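Local structure of pantothenate synthetase (Francisella tularensis subsp. tularensis, 3N8H) at residues Gln24-Pro30 against Thr142-Tyr148; Phe214-Leu220 against Tyr233-Leu237; Asn60-Asn65 against Arg124-Gly130. The protein probably catalyses the ATP-dependent condensation of pantoate with beta-alanine to give pantothenate, by way of a pantoyl-adenylate intermediate. All coordinates share one frame; numbering follows the deposited sequence. Where two conformers were deposited one is given.

How the contacts relate
Contacts 1 and 2 lie on opposite sides of the chain's centre. Contact 1 joins two inner strands of the parallel sheet, contact 3 lies at the bound proline, and contact 2 packs the start of helix 217-225 on the small antiparallel sheet. Centres of contacts 1 and 2 are about 37 Å apart, whereas contact 3 is about 23 Å from contact 1 and 26 Å from contact 2, centre to centre. Helix 127-142, whose start forms part of contact 3, leads into strand 146-150 of contact 1. The active site draws on both: AMP touches Pro30 of contact 1, and proline rests against Gln63, Arg124 and His127 of contact 3. Contact 2 lies away from these sites.

Contact 1 (Gln24-Pro30 against Thr142-Tyr148); sequences QKIGFVP and TKPNNLY
Gly27 bridges to Asn146 and Phe28 to Leu147 in parallel, joining two inner strands of the Rossmann-like sheet expected of a HUP-clan enzyme; strand 52-57 pairs with the other edge of strand 26-31. Backbone hydrogen bonds make the seam. Phe28 N donates to Asn146 O (2.8 Å) and Tyr148 N to Phe28 O (3.2 Å), while Ile26 O is gripped twice, by Asn145 N and Asn146 N.

A side chain extends this seam at its beginning. With CG of Asn145 beside its own backbone N (chi1 -62°), OD1 reaches Ile26 N at 2.7 Å; the N-H meets a lone pair in the amide's carbonyl plane at 166°.

Apolar contacts gather around Phe28. Thr142 CG2 stands over the ring face, 4.1 Å from the centroid and 11° off the normal, while its OG1 bonds to Leu138 O. Pro144 CB presses on Phe28 CB (3.5 Å). Leu147 runs alongside Phe28, pointing the same way, with the two CD1 atoms 3.7 Å apart, and its CD1 also touches Pro30 CD. Elsewhere the Tyr148 ring turns its edge to Gly27 CA and sends its hydroxyl to Glu49.

At the end that reaches the AMP pocket, one water donates to both Pro30 O (3.0 Å) and Tyr148 O (2.6 Å).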
loop_
_atom_site.group_PDB
_atom_site.type_symbol
_atom_site.label_atom_id
_atom_site.label_comp_id
_atom_site.label_asym_id
_atom_site.label_seq_id
_atom_site.Cartn_x
_atom_site.Cartn_y
_atom_site.Cartn_z
ATOM N N GLN A 24 -19.555 1.501 -19.428
ATOM C CA GLN A 24 -19.016 0.170 -19.671
ATOM C C GLN A 24 -18.498 -0.464 -18.385
ATOM O O GLN A 24 -17.578 0.049 -17.763
ATOM C CB GLN A 24 -17.916 0.231 -20.739
ATOM C CG GLN A 24 -18.443 0.632 -22.115
ATOM C CD GLN A 24 -17.363 0.659 -23.176
ATOM O OE1 GLN A 24 -17.511 0.061 -24.243
ATOM N NE2 GLN A 24 -16.266 1.350 -22.887
ATOM N N LYS A 25 -19.126 -1.565 -17.987
ATOM C CA LYS A 25 -18.661 -2.346 -16.851
ATOM C C LYS A 25 -17.345 -3.005 -17.231
ATOM O O LYS A 25 -17.254 -3.668 -18.268
ATOM C CB LYS A 25 -19.677 -3.422 -16.484
ATOM C CG LYS A 25 -21.030 -2.889 -16.061
ATOM C CD LYS A 25 -21.466 -3.509 -14.732
ATOM C CE LYS A 25 -20.441 -3.221 -13.629
ATOM N NZ LYS A 25 -20.838 -3.739 -12.275
ATOM N N ILE A 26 -16.330 -2.816 -16.393
ATOM C CA ILE A 26 -15.016 -3.401 -16.634
ATOM C C ILE A 26 -14.766 -4.574 -15.691
ATOM O O ILE A 26 -14.847 -4.432 -14.463
ATOM C CB ILE A 26 -13.908 -2.368 -16.438
ATOM C CG1 ILE A 26 -14.229 -1.094 -17.220
ATOM C CG2 ILE A 26 -12.553 -2.955 -16.850
ATOM C CD1 ILE A 26 -13.117 -0.075 -17.217
ATOM N N GLY A 27 -14.467 -5.730 -16.271
ATOM C CA GLY A 27 -14.053 -6.892 -15.498
ATOM C C GLY A 27 -12.562 -7.172 -15.634
ATOM O O GLY A 27 -11.986 -7.064 -16.721
ATOM N N PHE A 28 -11.928 -7.530 -14.530
ATOM C CA PHE A 28 -10.482 -7.708 -14.539
ATOM C C PHE A 28 -10.086 -9.092 -14.039
ATOM O O PHE A 28 -10.517 -9.520 -12.970
ATOM C CB PHE A 28 -9.813 -6.625 -13.688
ATOM C CG PHE A 28 -8.310 -6.804 -13.532
ATOM C CD1 PHE A 28 -7.693 -6.571 -12.308
ATOM C CD2 PHE A 28 -7.526 -7.213 -14.602
ATOM C CE1 PHE A 28 -6.312 -6.735 -12.156
ATOM C CE2 PHE A 28 -6.136 -7.375 -14.467
ATOM C CZ PHE A 28 -5.533 -7.131 -13.253
ATOM N N VAL A 29 -9.269 -9.798 -14.805
ATOM C CA VAL A 29 -8.778 -11.098 -14.351
ATOM C C VAL A 29 -7.240 -11.108 -14.308
ATOM O O VAL A 29 -6.608 -11.275 -15.325
ATOM C CB VAL A 29 -9.270 -12.258 -15.259
ATOM C CG1 VAL A 29 -8.775 -13.616 -14.710
ATOM C CG2 VAL A 29 -10.815 -12.305 -15.372
ATOM N N PRO A 30 -6.636 -10.909 -13.123
ATOM C CA PRO A 30 -5.160 -10.937 -13.073
ATOM C C PRO A 30 -4.657 -12.377 -13.115
ATOM O O PRO A 30 -5.280 -13.267 -12.528
ATOM C CB PRO A 30 -4.833 -10.294 -11.705
ATOM C CG PRO A 30 -6.060 -10.616 -10.841
ATOM C CD PRO A 30 -7.248 -10.604 -11.818
ATOM N N THR A 142 -5.689 -0.663 -13.412
ATOM C CA THR A 142 -6.815 -1.108 -14.229
ATOM C C THR A 142 -8.160 -0.483 -13.822
ATOM O O THR A 142 -9.057 -0.374 -14.642
ATOM C CB THR A 142 -6.959 -2.625 -14.185
ATOM O OG1 THR A 142 -7.063 -3.034 -12.815
ATOM C CG2 THR A 142 -5.725 -3.292 -14.811
ATOM N N LYS A 143 -8.282 -0.115 -12.552
ATOM C CA LYS A 143 -9.502 0.497 -12.006
ATOM C C LYS A 143 -10.752 -0.179 -12.545
ATOM O O LYS A 143 -11.567 0.448 -13.218
ATOM C CB LYS A 143 -9.526 2.004 -12.269
ATOM C CG LYS A 143 -8.442 2.760 -11.519
ATOM C CD LYS A 143 -8.264 4.186 -12.039
ATOM C CE LYS A 143 -7.801 4.204 -13.491
ATOM N NZ LYS A 143 -7.247 5.533 -13.879
ATOM N N PRO A 144 -10.894 -1.478 -12.264
ATOM C CA PRO A 144 -12.027 -2.231 -12.780
ATOM C C PRO A 144 -13.229 -2.093 -11.866
ATOM O O PRO A 144 -13.093 -1.707 -10.703
ATOM C CB PRO A 144 -11.518 -3.680 -12.745
ATOM C CG PRO A 144 -10.594 -3.686 -11.548
ATOM C CD PRO A 144 -9.919 -2.340 -11.572
ATOM N N ASN A 145 -14.393 -2.445 -12.399
ATOM C CA ASN A 145 -15.613 -2.548 -11.619
ATOM C C ASN A 145 -15.683 -3.882 -10.888
ATOM O O ASN A 145 -16.162 -3.950 -9.739
ATOM C CB ASN A 145 -16.828 -2.418 -12.535
ATOM C CG ASN A 145 -16.894 -1.080 -13.223
ATOM O OD1 ASN A 145 -16.707 -0.977 -14.444
ATOM N ND2 ASN A 145 -17.163 -0.037 -12.448
ATOM N N ASN A 146 -15.212 -4.937 -11.567
ATOM C CA ASN A 146 -15.291 -6.300 -11.050
ATOM C C ASN A 146 -13.977 -7.067 -11.129
ATOM O O ASN A 146 -13.327 -7.109 -12.175
ATOM C CB ASN A 146 -16.370 -7.100 -11.775
ATOM C CG ASN A 146 -17.764 -6.524 -11.556
ATOM O OD1 ASN A 146 -18.239 -6.416 -10.429
ATOM N ND2 ASN A 146 -18.410 -6.146 -12.635
ATOM N N LEU A 147 -13.609 -7.688 -10.013
ATOM C CA LEU A 147 -12.375 -8.476 -9.933
ATOM C C LEU A 147 -12.716 -9.956 -9.748
ATOM O O LEU A 147 -13.473 -10.302 -8.853
ATOM C CB LEU A 147 -11.512 -8.016 -8.744
ATOM C CG LEU A 147 -10.181 -8.759 -8.528
ATOM C CD1 LEU A 147 -9.297 -8.648 -9.759
ATOM C CD2 LEU A 147 -9.426 -8.263 -7.241
ATOM N N TYR A 148 -12.124 -10.821 -10.571
ATOM C CA TYR A 148 -12.415 -12.268 -10.532
ATOM C C TYR A 148 -11.211 -13.048 -9.993
ATOM O O TYR A 148 -10.097 -12.912 -10.504
ATOM C CB TYR A 148 -12.874 -12.770 -11.934
ATOM C CG TYR A 148 -14.141 -12.043 -12.336
ATOM C CD1 TYR A 148 -15.384 -12.589 -12.089
ATOM C CD2 TYR A 148 -14.082 -10.767 -12.845
ATOM C CE1 TYR A 148 -16.555 -11.891 -12.379
ATOM C CE2 TYR A 148 -15.233 -10.067 -13.144
ATOM C CZ TYR A 148 -16.463 -10.622 -12.906
ATOM O OH TYR A 148 -17.600 -9.890 -13.226
HETATM O O HOH W 1 -7.581 -13.672 -10.632
#

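Contact 2 (Phe214-Leu220 against Tyr233-Leu237); sequences FSNLEEL and YIQKL
Ile234 and Leu217 meet where the first turn of helix 217-225 packs on the edge strand 230-237 of the three-stranded antiparallel sheet. The two branches of Ile234 are divided between two leucines. With CG1 anti to the backbone N (chi1 -171°), CG2 takes the place between N and the carbonyl carbon and touches Leu217 CB at 4.0 Å, while CD1 is carried on to Leu220. In the conformer given, Leu220 CD2 comes to 3.6 Å from Ile234 CD1, the two side chains crossing at about a right angle; since Leu220 has a second conformer, this detail is less certain. Leu217 CD1 also lies over the strand backbone, 4.0 Å from Ile234 O.

Lys236 continues the contact toward the turn before the helix. Its chain is extended beyond CG and leads to Phe214, but its end, CE and NZ, is too tight against Phe214 O in the model for its distances, or the weak bond from NZ, to be trusted.

Behind this first shell, Asn216 caps the helix. Its OD1 accepts from Glu219 N at 3.2 Å and 165°, the donor standing well above the carbonyl plane. This capping bond, with that from Leu220 N to Asn216 O, is consistent with a defined first turn, from which Leu217 and Leu220 both point to the strand. Phe214 rests on Ile241 and Leu209, and Leu220 on Ile208, so helix 196-210 and strand 240-247 back the contact. Backbone bonds from Tyr233 to Ala244 and from Gln235 to Phe242 pair the strand with 240-247 at the residues before and after Ile234.

The helix is thus joined to the sheet edge chiefly by aliphatic packing, with no polar bond across it that can be relied on; the Asn216 capping bond lies within the helical segment.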
loop_
_atom_site.group_PDB
_atom_site.type_symbol
_atom_site.label_atom_id
_atom_site.label_comp_id
_atom_site.label_asym_id
_atom_site.label_seq_id
_atom_site.Cartn_x
_atom_site.Cartn_y
_atom_site.Cartn_z
ATOM N N PHE A 214 -10.994 -37.413 6.812
ATOM C CA PHE A 214 -10.181 -36.359 7.409
ATOM C C PHE A 214 -10.282 -36.381 8.940
ATOM O O PHE A 214 -9.998 -35.393 9.603
ATOM C CB PHE A 214 -10.608 -34.997 6.867
ATOM C CG PHE A 214 -10.549 -34.910 5.360
ATOM C CD1 PHE A 214 -9.331 -34.772 4.711
ATOM C CD2 PHE A 214 -11.701 -35.025 4.597
ATOM C CE1 PHE A 214 -9.260 -34.716 3.330
ATOM C CE2 PHE A 214 -11.636 -34.970 3.204
ATOM C CZ PHE A 214 -10.410 -34.822 2.575
ATOM N N SER A 215 -10.697 -37.509 9.495
ATOM C CA SER A 215 -10.801 -37.603 10.954
ATOM C C SER A 215 -9.421 -37.804 11.570
ATOM O O SER A 215 -9.233 -37.659 12.779
ATOM C CB SER A 215 -11.702 -38.769 11.345
ATOM O OG SER A 215 -11.155 -39.993 10.890
ATOM N N ASN A 216 -8.460 -38.175 10.731
ATOM C CA ASN A 216 -7.109 -38.432 11.201
ATOM C C ASN A 216 -6.084 -37.951 10.172
ATOM O O ASN A 216 -5.702 -38.696 9.269
ATOM C CB ASN A 216 -6.912 -39.914 11.506
ATOM C CG ASN A 216 -5.554 -40.204 12.113
ATOM O OD1 ASN A 216 -4.676 -39.351 12.133
ATOM N ND2 ASN A 216 -5.382 -41.411 12.620
ATOM N N LEU A 217 -5.639 -36.705 10.322
ATOM C CA LEU A 217 -4.723 -36.114 9.351
ATOM C C LEU A 217 -3.336 -36.751 9.383
ATOM O O LEU A 217 -2.625 -36.760 8.388
ATOM C CB LEU A 217 -4.646 -34.617 9.554
ATOM C CG LEU A 217 -6.015 -33.922 9.523
ATOM C CD1 LEU A 217 -5.856 -32.436 9.788
ATOM C CD2 LEU A 217 -6.731 -34.167 8.193
ATOM N N GLU A 218 -2.980 -37.324 10.523
ATOM C CA GLU A 218 -1.717 -38.034 10.674
ATOM C C GLU A 218 -1.610 -39.230 9.732
ATOM O O GLU A 218 -0.622 -39.395 9.019
ATOM C CB GLU A 218 -1.586 -38.508 12.122
ATOM C CG GLU A 218 -0.236 -38.242 12.755
ATOM C CD GLU A 218 0.631 -39.482 12.802
ATOM O OE1 GLU A 218 1.080 -39.860 13.911
ATOM O OE2 GLU A 218 0.846 -40.088 11.729
ATOM N N GLU A 219 -2.615 -40.093 9.754
ATOM C CA GLU A 219 -2.627 -41.261 8.875
ATOM C C GLU A 219 -2.791 -40.819 7.418
ATOM O O GLU A 219 -2.268 -41.460 6.508
ATOM C CB GLU A 219 -3.764 -42.211 9.247
ATOM C CG GLU A 219 -3.513 -43.003 10.515
ATOM C CD GLU A 219 -4.680 -43.913 10.862
ATOM O OE1 GLU A 219 -5.713 -43.842 10.156
ATOM O OE2 GLU A 219 -4.564 -44.692 11.841
ATOM N N LEU A 220 -3.507 -39.710 7.205
ATOM C CA LEU A 220 -3.741 -39.218 5.851
ATOM C C LEU A 220 -2.429 -38.676 5.289
ATOM O O LEU A 220 -2.139 -38.821 4.105
ATOM C CB LEU A 220 -4.847 -38.146 5.840
ATOM C CG LEU A 220 -5.138 -37.402 4.529
ATOM C CD1 LEU A 220 -5.309 -38.402 3.380
ATOM C CD2 LEU A 220 -6.389 -36.519 4.657
ATOM N N TYR A 233 1.791 -29.266 4.371
ATOM C CA TYR A 233 0.869 -29.156 5.496
ATOM C C TYR A 233 -0.496 -29.645 5.076
ATOM O O TYR A 233 -0.832 -29.679 3.885
ATOM C CB TYR A 233 0.795 -27.720 6.041
ATOM C CG TYR A 233 0.259 -26.702 5.058
ATOM C CD1 TYR A 233 1.125 -25.884 4.325
ATOM C CD2 TYR A 233 -1.109 -26.567 4.850
ATOM C CE1 TYR A 233 0.638 -24.956 3.419
ATOM C CE2 TYR A 233 -1.603 -25.647 3.945
ATOM C CZ TYR A 233 -0.726 -24.840 3.235
ATOM O OH TYR A 233 -1.225 -23.919 2.338
ATOM N N ILE A 234 -1.260 -30.089 6.058
ATOM C CA ILE A 234 -2.681 -30.335 5.862
ATOM C C ILE A 234 -3.379 -29.909 7.147
ATOM O O ILE A 234 -2.940 -30.255 8.255
ATOM C CB ILE A 234 -3.003 -31.808 5.486
ATOM C CG1 ILE A 234 -4.478 -31.959 5.085
ATOM C CG2 ILE A 234 -2.615 -32.779 6.626
ATOM C CD1 ILE A 234 -4.763 -33.279 4.344
ATOM N N GLN A 235 -4.436 -29.123 7.005
ATOM C CA GLN A 235 -5.109 -28.572 8.171
ATOM C C GLN A 235 -6.584 -28.341 7.917
ATOM O O GLN A 235 -7.012 -28.079 6.778
ATOM C CB GLN A 235 -4.472 -27.232 8.558
ATOM C CG GLN A 235 -3.058 -27.343 9.088
ATOM C CD GLN A 235 -2.797 -26.411 10.256
ATOM O OE1 GLN A 235 -3.617 -25.547 10.585
ATOM N NE2 GLN A 235 -1.644 -26.578 10.885
ATOM N N LYS A 236 -7.364 -28.432 8.985
ATOM C CA LYS A 236 -8.747 -27.969 8.952
ATOM C C LYS A 236 -8.815 -26.550 9.473
ATOM O O LYS A 236 -8.405 -26.273 10.592
ATOM C CB LYS A 236 -9.648 -28.857 9.802
ATOM C CG LYS A 236 -9.605 -30.319 9.419
ATOM C CD LYS A 236 -10.440 -31.162 10.366
ATOM C CE LYS A 236 -10.131 -32.630 10.197
ATOM N NZ LYS A 236 -10.938 -33.472 11.149
ATOM N N LEU A 237 -9.310 -25.645 8.646
ATOM C CA LEU A 237 -9.591 -24.289 9.097
ATOM C C LEU A 237 -11.087 -24.094 8.934
ATOM O O LEU A 237 -11.609 -24.160 7.817
ATOM C CB LEU A 237 -8.824 -23.259 8.267
ATOM C CG LEU A 237 -8.491 -21.871 8.847
ATOM C CD1 LEU A 237 -8.791 -20.769 7.825
ATOM C CD2 LEU A 237 -9.169 -21.586 10.189
#

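Contact 3 (Asn60-Asn65 against Arg124-Gly130); sequences NPTQFN and RPGHFSG. With PRO (proline), chain C.
Arg124 meets Asn65 along most of its length, where the loop after strand 52-57 faces the start of helix 127-142. Its CB lies 3.4 Å from Asn65 OD1, and CG and CD pass the same oxygen. The bend at chi3 (62°) then brings NE to Asn65 OD1 at 2.9 Å and 165°, with the oxygen close to the guanidinium plane; the two side chains cross at about a right angle. NH2 adds a weak bond to that oxygen, shares a water with it, again weakly on the arginine side, and forms a long, weak ion pair with Asp69. NH1, at the tip, points to the bound proline, whose O accepts a weak bond at 3.4 Å; Arg190 also binds this ligand.

Across the guanidinium face lies His127, its ND1 3.4 Å above the plane and over the centre. The same ND1 donates in its ring plane to Gln63 O (2.8 Å, 169°), and CE1 at the ring edge touches proline CB at 3.5 Å. Further along, the backbones pack closely: Gly130 CA makes a CH...O contact with Thr62 O at 3.5 Å, and a water bridges Thr62 O and Gly126 O.

Asn65 OD1 and Gln63 O thus probably orient Arg124 and His127, each by one nearly straight hydrogen bond, turning a cationic edge and an imidazole edge to a pocket that also contains Gln63 and Gln156, the predicted pantoate-binding residues.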
loop_
_atom_site.group_PDB
_atom_site.type_symbol
_atom_site.label_atom_id
_atom_site.label_comp_id
_atom_site.label_asym_id
_atom_site.label_seq_id
_atom_site.Cartn_x
_atom_site.Cartn_y
_atom_site.Cartn_z
ATOM N N ASN A 60 5.002 -12.024 -11.269
ATOM C CA ASN A 60 5.508 -11.096 -10.270
ATOM C C ASN A 60 6.654 -11.660 -9.428
ATOM O O ASN A 60 6.424 -12.521 -8.578
ATOM C CB ASN A 60 4.352 -10.642 -9.366
ATOM C CG ASN A 60 4.810 -9.733 -8.267
ATOM O OD1 ASN A 60 5.648 -8.866 -8.489
ATOM N ND2 ASN A 60 4.273 -9.929 -7.066
ATOM N N PRO A 61 7.884 -11.146 -9.631
ATOM C CA PRO A 61 9.049 -11.699 -8.930
ATOM C C PRO A 61 8.973 -11.529 -7.415
ATOM O O PRO A 61 9.549 -12.329 -6.687
ATOM C CB PRO A 61 10.229 -10.860 -9.436
ATOM C CG PRO A 61 9.708 -10.019 -10.542
ATOM C CD PRO A 61 8.230 -9.995 -10.488
ATOM N N THR A 62 8.276 -10.496 -6.931
ATOM C CA THR A 62 8.368 -10.166 -5.497
ATOM C C THR A 62 7.599 -11.161 -4.650
ATOM O O THR A 62 7.739 -11.201 -3.430
ATOM C CB THR A 62 7.894 -8.739 -5.156
ATOM O OG1 THR A 62 6.481 -8.616 -5.411
ATOM C CG2 THR A 62 8.687 -7.698 -5.950
ATOM N N GLN A 63 6.781 -11.974 -5.304
ATOM C CA GLN A 63 5.998 -12.947 -4.565
ATOM C C GLN A 63 6.553 -14.369 -4.629
ATOM O O GLN A 63 5.995 -15.290 -4.019
ATOM C CB GLN A 63 4.537 -12.899 -5.001
ATOM C CG GLN A 63 4.217 -13.487 -6.365
ATOM C CD GLN A 63 2.753 -13.292 -6.695
ATOM O OE1 GLN A 63 1.985 -14.256 -6.840
ATOM N NE2 GLN A 63 2.346 -12.035 -6.792
ATOM N N PHE A 64 7.631 -14.562 -5.378
ATOM C CA PHE A 64 8.286 -15.878 -5.368
ATOM C C PHE A 64 9.271 -15.880 -4.237
ATOM O O PHE A 64 10.271 -15.167 -4.283
ATOM C CB PHE A 64 9.008 -16.148 -6.678
ATOM C CG PHE A 64 8.081 -16.467 -7.808
ATOM C CD1 PHE A 64 7.931 -17.785 -8.257
ATOM C CD2 PHE A 64 7.327 -15.456 -8.401
ATOM C CE1 PHE A 64 7.057 -18.083 -9.292
ATOM C CE2 PHE A 64 6.444 -15.745 -9.423
ATOM C CZ PHE A 64 6.306 -17.061 -9.874
ATOM N N ASN A 65 8.983 -16.641 -3.197
ATOM C CA ASN A 65 9.970 -16.819 -2.125
ATOM C C ASN A 65 11.091 -17.817 -2.523
ATOM O O ASN A 65 12.151 -17.873 -1.905
ATOM C CB ASN A 65 9.283 -17.277 -0.841
ATOM C CG ASN A 65 8.413 -18.501 -1.063
ATOM O OD1 ASN A 65 7.431 -18.448 -1.817
ATOM N ND2 ASN A 65 8.786 -19.626 -0.434
ATOM N N ARG A 124 5.193 -19.918 2.866
ATOM C CA ARG A 124 5.885 -19.069 1.885
ATOM C C ARG A 124 6.205 -17.683 2.455
ATOM O O ARG A 124 5.489 -16.706 2.205
ATOM C CB ARG A 124 5.084 -18.934 0.590
ATOM C CG ARG A 124 4.635 -20.269 -0.022
ATOM C CD ARG A 124 3.908 -20.028 -1.349
ATOM N NE ARG A 124 4.777 -19.399 -2.344
ATOM C CZ ARG A 124 4.393 -19.061 -3.566
ATOM N NH1 ARG A 124 3.144 -19.303 -3.953
ATOM N NH2 ARG A 124 5.270 -18.501 -4.409
ATOM N N PRO A 125 7.277 -17.598 3.243
ATOM C CA PRO A 125 7.541 -16.317 3.872
ATOM C C PRO A 125 7.714 -15.224 2.819
ATOM O O PRO A 125 8.486 -15.396 1.864
ATOM C CB PRO A 125 8.853 -16.563 4.623
ATOM C CG PRO A 125 8.839 -18.043 4.919
ATOM C CD PRO A 125 8.133 -18.681 3.757
ATOM N N GLY A 126 6.993 -14.112 2.979
ATOM C CA GLY A 126 7.184 -12.961 2.108
ATOM C C GLY A 126 6.398 -13.059 0.806
ATOM O O GLY A 126 6.340 -12.098 0.022
ATOM N N HIS A 127 5.766 -14.204 0.574
ATOM C CA HIS A 127 4.889 -14.347 -0.596
ATOM C C HIS A 127 3.692 -13.364 -0.557
ATOM O O HIS A 127 3.398 -12.715 -1.549
ATOM C CB HIS A 127 4.366 -15.781 -0.714
ATOM C CG HIS A 127 3.239 -15.933 -1.689
ATOM N ND1 HIS A 127 3.412 -15.829 -3.054
ATOM C CD2 HIS A 127 1.914 -16.173 -1.496
ATOM C CE1 HIS A 127 2.248 -15.998 -3.662
ATOM N NE2 HIS A 127 1.321 -16.199 -2.741
ATOM N N PHE A 128 3.009 -13.260 0.584
ATOM C CA PHE A 128 1.755 -12.487 0.639
ATOM C C PHE A 128 2.033 -10.994 0.506
ATOM O O PHE A 128 1.202 -10.239 -0.026
ATOM C CB PHE A 128 0.948 -12.792 1.932
ATOM C CG PHE A 128 0.130 -14.079 1.869
ATOM C CD1 PHE A 128 -0.387 -14.537 0.663
ATOM C CD2 PHE A 128 -0.143 -14.805 3.026
ATOM C CE1 PHE A 128 -1.150 -15.704 0.590
ATOM C CE2 PHE A 128 -0.907 -15.967 2.965
ATOM C CZ PHE A 128 -1.406 -16.418 1.740
ATOM N N SER A 129 3.209 -10.569 0.975
ATOM C CA SER A 129 3.608 -9.172 0.838
ATOM C C SER A 129 3.785 -8.854 -0.649
ATOM O O SER A 129 3.292 -7.842 -1.136
ATOM C CB SER A 129 4.880 -8.874 1.636
ATOM O OG SER A 129 5.373 -7.569 1.377
ATOM N N GLY A 130 4.470 -9.736 -1.375
ATOM C CA GLY A 130 4.661 -9.546 -2.806
ATOM C C GLY A 130 3.364 -9.468 -3.591
ATOM O O GLY A 130 3.207 -8.617 -4.475
HETATM N N PRO C . -0.376 -18.274 -7.795
HETATM C CA PRO C . 0.460 -17.241 -7.190
HETATM C C PRO C . 1.876 -17.771 -6.957
HETATM O O PRO C . 2.107 -18.975 -7.127
HETATM C CB PRO C . -0.240 -16.974 -5.857
HETATM C CG PRO C . -1.678 -17.259 -6.141
HETATM C CD PRO C . -1.689 -18.391 -7.138
HETATM O O HOH W 2 8.309 -9.844 -0.718
HETATM O O HOH W 3 8.157 -19.416 -4.781
#